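Local structure of N-acetyl-beta-D glucosaminidase (Rhizomucor miehei CAU432, 4ZM6) at residues T389-A397 and K441-G451. The protein probably hydrolyses terminal N-acetyl-beta-D-glucosaminides as a family 3 glycoside hydrolase and, through a GCN5-related region that binds acetyl-CoA, acetylates glucosamine. Numbering follows the deposited sequence.
Sequences TDKILFLAA and KIQEADWVIIG
Leu393 and Leu395 alternate with Trp447, Ile449 and Gly451 in a parallel ladder of backbone hydrogen bonds. Leu393 N gives to Trp447 O at 2.7 Å, and Leu393 O accepts from Ile449 N. Leu395 repeats this with Ile449 O and Gly451 N, and Ala397 N closes the ladder on Gly451 O.

At the start, Lys391 O takes two donors, Asp446 N and Trp447 N. Asp446 OD2 receives Lys391 N at 2.8 Å through its anti lone pair, in a nearly straight bond (168°). The carboxylates of Asp390 and Asp446 lie near each other, planes 64° apart, with no hydrogen bond between them. Asp390 OD2 is hydrogen-bonded to Ala387 N, and Asp390 CG lies at the edge of the Trp447 ring.

On one face of the sheet, CG anti to the backbone N (chi1 -178°) extends the Leu393 branch to helix 439-444. There CD2 packs on Lys441 CB at 3.7 Å and on Ile442 CG1. Leu393 CB meets Ala445 CB, just past the helix, at 3.9 Å. On the other face, the Phe394 ring turns an edge to Ile449 O, and its CD1 touches Ile449 CG2 at 3.9 Å.

Phe394 also stacks on Phe415, and Trp447 makes a cation-pi contact with Arg474. Strand 392-397 lies between 447-452 and the edge strand 426-431; 475-479 flanks 447-452 on its other side. Of the six strands, 373-377 is the antiparallel one. The acetyl-CoA pocket is far away.

Lys391 is thus held through both its N-H and its carbonyl, which pins the start of the ladder before the regular strand bonds begin.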
loop_
_atom_site.group_PDB
_atom_site.type_symbol
_atom_site.label_atom_id
_atom_site.label_comp_id
_atom_site.label_asym_id
_atom_site.label_seq_id
_atom_site.Cartn_x
_atom_site.Cartn_y
_atom_site.Cartn_z
ATOM N N THR A 389 14.645 29.186 -46.694
ATOM C CA THR A 389 15.834 28.893 -47.493
ATOM C C THR A 389 16.928 28.112 -46.754
ATOM O O THR A 389 17.956 27.789 -47.353
ATOM C CB THR A 389 16.448 30.205 -48.018
ATOM O OG1 THR A 389 16.701 31.088 -46.916
ATOM C CG2 THR A 389 15.493 30.876 -48.995
ATOM N N ASP A 390 16.729 27.829 -45.465
ATOM C CA ASP A 390 17.651 26.979 -44.715
ATOM C C ASP A 390 17.600 25.545 -45.235
ATOM O O ASP A 390 16.550 25.061 -45.654
ATOM C CB ASP A 390 17.320 26.972 -43.219
ATOM C CG ASP A 390 17.851 28.186 -42.486
ATOM O OD1 ASP A 390 19.029 28.545 -42.694
ATOM O OD2 ASP A 390 17.099 28.762 -41.671
ATOM N N LYS A 391 18.742 24.873 -45.193
ATOM C CA LYS A 391 18.840 23.485 -45.617
ATOM C C LYS A 391 18.750 22.591 -44.381
ATOM O O LYS A 391 19.565 22.715 -43.462
ATOM C CB LYS A 391 20.163 23.255 -46.355
ATOM C CG LYS A 391 20.293 21.901 -47.046
ATOM C CD LYS A 391 19.546 21.843 -48.375
ATOM C CE LYS A 391 20.288 20.993 -49.406
ATOM N NZ LYS A 391 21.454 21.708 -50.017
ATOM N N ILE A 392 17.750 21.710 -44.360
ATOM C CA ILE A 392 17.603 20.724 -43.298
ATOM C C ILE A 392 18.026 19.341 -43.798
ATOM O O ILE A 392 17.508 18.855 -44.806
ATOM C CB ILE A 392 16.145 20.642 -42.787
ATOM C CG1 ILE A 392 15.735 21.967 -42.127
ATOM C CG2 ILE A 392 15.985 19.482 -41.798
ATOM C CD1 ILE A 392 14.345 21.970 -41.518
ATOM N N LEU A 393 18.952 18.708 -43.083
ATOM C CA LEU A 393 19.364 17.336 -43.396
ATOM C C LEU A 393 18.713 16.348 -42.432
ATOM O O LEU A 393 18.989 16.371 -41.232
ATOM C CB LEU A 393 20.885 17.202 -43.315
ATOM C CG LEU A 393 21.456 15.827 -43.668
ATOM C CD1 LEU A 393 20.916 15.315 -44.998
ATOM C CD2 LEU A 393 22.972 15.891 -43.694
ATOM N N PHE A 394 17.847 15.486 -42.958
ATOM C CA PHE A 394 17.201 14.467 -42.144
ATOM C C PHE A 394 17.833 13.108 -42.429
ATOM O O PHE A 394 17.674 12.559 -43.519
ATOM C CB PHE A 394 15.689 14.436 -42.408
ATOM C CG PHE A 394 14.956 13.332 -41.682
ATOM C CD1 PHE A 394 15.186 13.087 -40.334
ATOM C CD2 PHE A 394 14.019 12.552 -42.345
ATOM C CE1 PHE A 394 14.508 12.082 -39.667
ATOM C CE2 PHE A 394 13.330 11.546 -41.680
ATOM C CZ PHE A 394 13.579 11.309 -40.338
ATOM N N LEU A 395 18.553 12.584 -41.439
ATOM C CA LEU A 395 19.189 11.272 -41.525
ATOM C C LEU A 395 18.398 10.283 -40.683
ATOM O O LEU A 395 18.225 10.498 -39.486
ATOM C CB LEU A 395 20.628 11.350 -41.017
ATOM C CG LEU A 395 21.515 12.400 -41.689
ATOM C CD1 LEU A 395 22.921 12.367 -41.114
ATOM C CD2 LEU A 395 21.547 12.191 -43.196
ATOM N N ALA A 396 17.915 9.212 -41.312
ATOM C CA ALA A 396 17.144 8.171 -40.628
ATOM C C ALA A 396 17.867 6.834 -40.704
ATOM O O ALA A 396 18.426 6.496 -41.738
ATOM C CB ALA A 396 15.770 8.049 -41.256
ATOM N N ALA A 397 17.851 6.073 -39.615
ATOM C CA ALA A 397 18.484 4.749 -39.574
ATOM C C ALA A 397 17.673 3.708 -40.346
ATOM O O ALA A 397 16.453 3.814 -40.443
ATOM C CB ALA A 397 18.660 4.300 -38.132
ATOM N N LYS A 441 27.921 16.925 -45.890
ATOM C CA LYS A 441 26.508 17.308 -45.887
ATOM C C LYS A 441 26.120 17.852 -44.512
ATOM O O LYS A 441 25.368 18.823 -44.404
ATOM C CB LYS A 441 25.608 16.122 -46.258
ATOM C CG LYS A 441 26.175 15.218 -47.346
ATOM C CD LYS A 441 25.094 14.479 -48.122
ATOM C CE LYS A 441 24.651 15.249 -49.356
ATOM N NZ LYS A 441 23.936 14.367 -50.316
ATOM N N ILE A 442 26.662 17.228 -43.470
ATOM C CA ILE A 442 26.368 17.591 -42.088
ATOM C C ILE A 442 26.876 18.990 -41.732
ATOM O O ILE A 442 26.187 19.743 -41.042
ATOM C CB ILE A 442 26.955 16.550 -41.110
ATOM C CG1 ILE A 442 26.297 15.182 -41.336
ATOM C CG2 ILE A 442 26.761 16.986 -39.660
ATOM C CD1 ILE A 442 27.142 14.018 -40.872
ATOM N N GLN A 443 28.064 19.340 -42.216
ATOM C CA GLN A 443 28.664 20.651 -41.911
ATOM C C GLN A 443 27.960 21.754 -42.699
ATOM O O GLN A 443 27.804 22.870 -42.211
ATOM C CB GLN A 443 30.173 20.695 -42.225
ATOM C CG GLN A 443 30.863 19.345 -42.393
ATOM C CD GLN A 443 32.378 19.428 -42.495
ATOM O OE1 GLN A 443 33.038 18.435 -42.811
ATOM N NE2 GLN A 443 32.936 20.606 -42.233
ATOM N N GLU A 444 27.544 21.432 -43.920
ATOM C CA GLU A 444 26.927 22.410 -44.815
ATOM C C GLU A 444 25.481 22.732 -44.442
ATOM O O GLU A 444 25.049 23.874 -44.575
ATOM C CB GLU A 444 27.011 21.934 -46.273
ATOM C CG GLU A 444 28.394 22.125 -46.888
ATOM C CD GLU A 444 28.567 21.424 -48.225
ATOM O OE1 GLU A 444 29.731 21.187 -48.613
ATOM O OE2 GLU A 444 27.552 21.108 -48.888
ATOM N N ALA A 445 24.738 21.731 -43.977
ATOM C CA ALA A 445 23.337 21.932 -43.597
ATOM C C ALA A 445 23.206 22.931 -42.457
ATOM O O ALA A 445 24.101 23.062 -41.625
ATOM C CB ALA A 445 22.695 20.612 -43.203
ATOM N N ASP A 446 22.082 23.633 -42.428
ATOM C CA ASP A 446 21.805 24.584 -41.355
ATOM C C ASP A 446 21.211 23.871 -40.142
ATOM O O ASP A 446 21.390 24.309 -39.003
ATOM C CB ASP A 446 20.860 25.686 -41.851
ATOM C CG ASP A 446 21.445 26.476 -43.013
ATOM O OD1 ASP A 446 22.515 27.104 -42.837
ATOM O OD2 ASP A 446 20.834 26.463 -44.102
ATOM N N TRP A 447 20.494 22.779 -40.398
ATOM C CA TRP A 447 19.922 21.952 -39.341
ATOM C C TRP A 447 20.042 20.479 -39.726
ATOM O O TRP A 447 19.713 20.097 -40.853
ATOM C CB TRP A 447 18.445 22.300 -39.109
ATOM C CG TRP A 447 18.152 23.773 -38.911
ATOM C CD1 TRP A 447 18.005 24.725 -39.890
ATOM C CD2 TRP A 447 17.950 24.452 -37.665
ATOM N NE1 TRP A 447 17.735 25.950 -39.327
ATOM C CE2 TRP A 447 17.692 25.812 -37.964
ATOM C CE3 TRP A 447 17.959 24.046 -36.325
ATOM C CZ2 TRP A 447 17.449 26.765 -36.969
ATOM C CZ3 TRP A 447 17.715 24.996 -35.336
ATOM C CH2 TRP A 447 17.466 26.338 -35.665
ATOM N N VAL A 448 20.517 19.663 -38.788
ATOM C CA VAL A 448 20.603 18.216 -38.976
ATOM C C VAL A 448 19.664 17.535 -37.991
ATOM O O VAL A 448 19.731 17.791 -36.794
ATOM C CB VAL A 448 22.035 17.703 -38.739
ATOM C CG1 VAL A 448 22.100 16.187 -38.896
ATOM C CG2 VAL A 448 23.007 18.394 -39.686
ATOM N N ILE A 449 18.782 16.681 -38.500
ATOM C CA ILE A 449 17.890 15.894 -37.656
ATOM C C ILE A 449 18.207 14.425 -37.891
ATOM O O ILE A 449 18.141 13.942 -39.023
ATOM C CB ILE A 449 16.401 16.155 -37.972
ATOM C CG1 ILE A 449 16.036 17.615 -37.688
ATOM C CG2 ILE A 449 15.514 15.241 -37.138
ATOM C CD1 ILE A 449 14.629 17.993 -38.108
ATOM N N ILE A 450 18.547 13.713 -36.822
ATOM C CA ILE A 450 18.880 12.300 -36.935
ATOM C C ILE A 450 17.807 11.452 -36.269
ATOM O O ILE A 450 17.359 11.754 -35.163
ATOM C CB ILE A 450 20.271 11.996 -36.357
ATOM C CG1 ILE A 450 21.313 12.839 -37.097
ATOM C CG2 ILE A 450 20.592 10.517 -36.511
ATOM C CD1 ILE A 450 22.740 12.614 -36.658
ATOM N N GLY A 451 17.386 10.406 -36.974
ATOM C CA GLY A 451 16.388 9.471 -36.486
ATOM C C GLY A 451 17.083 8.200 -36.058
ATOM O O GLY A 451 17.607 7.457 -36.897
#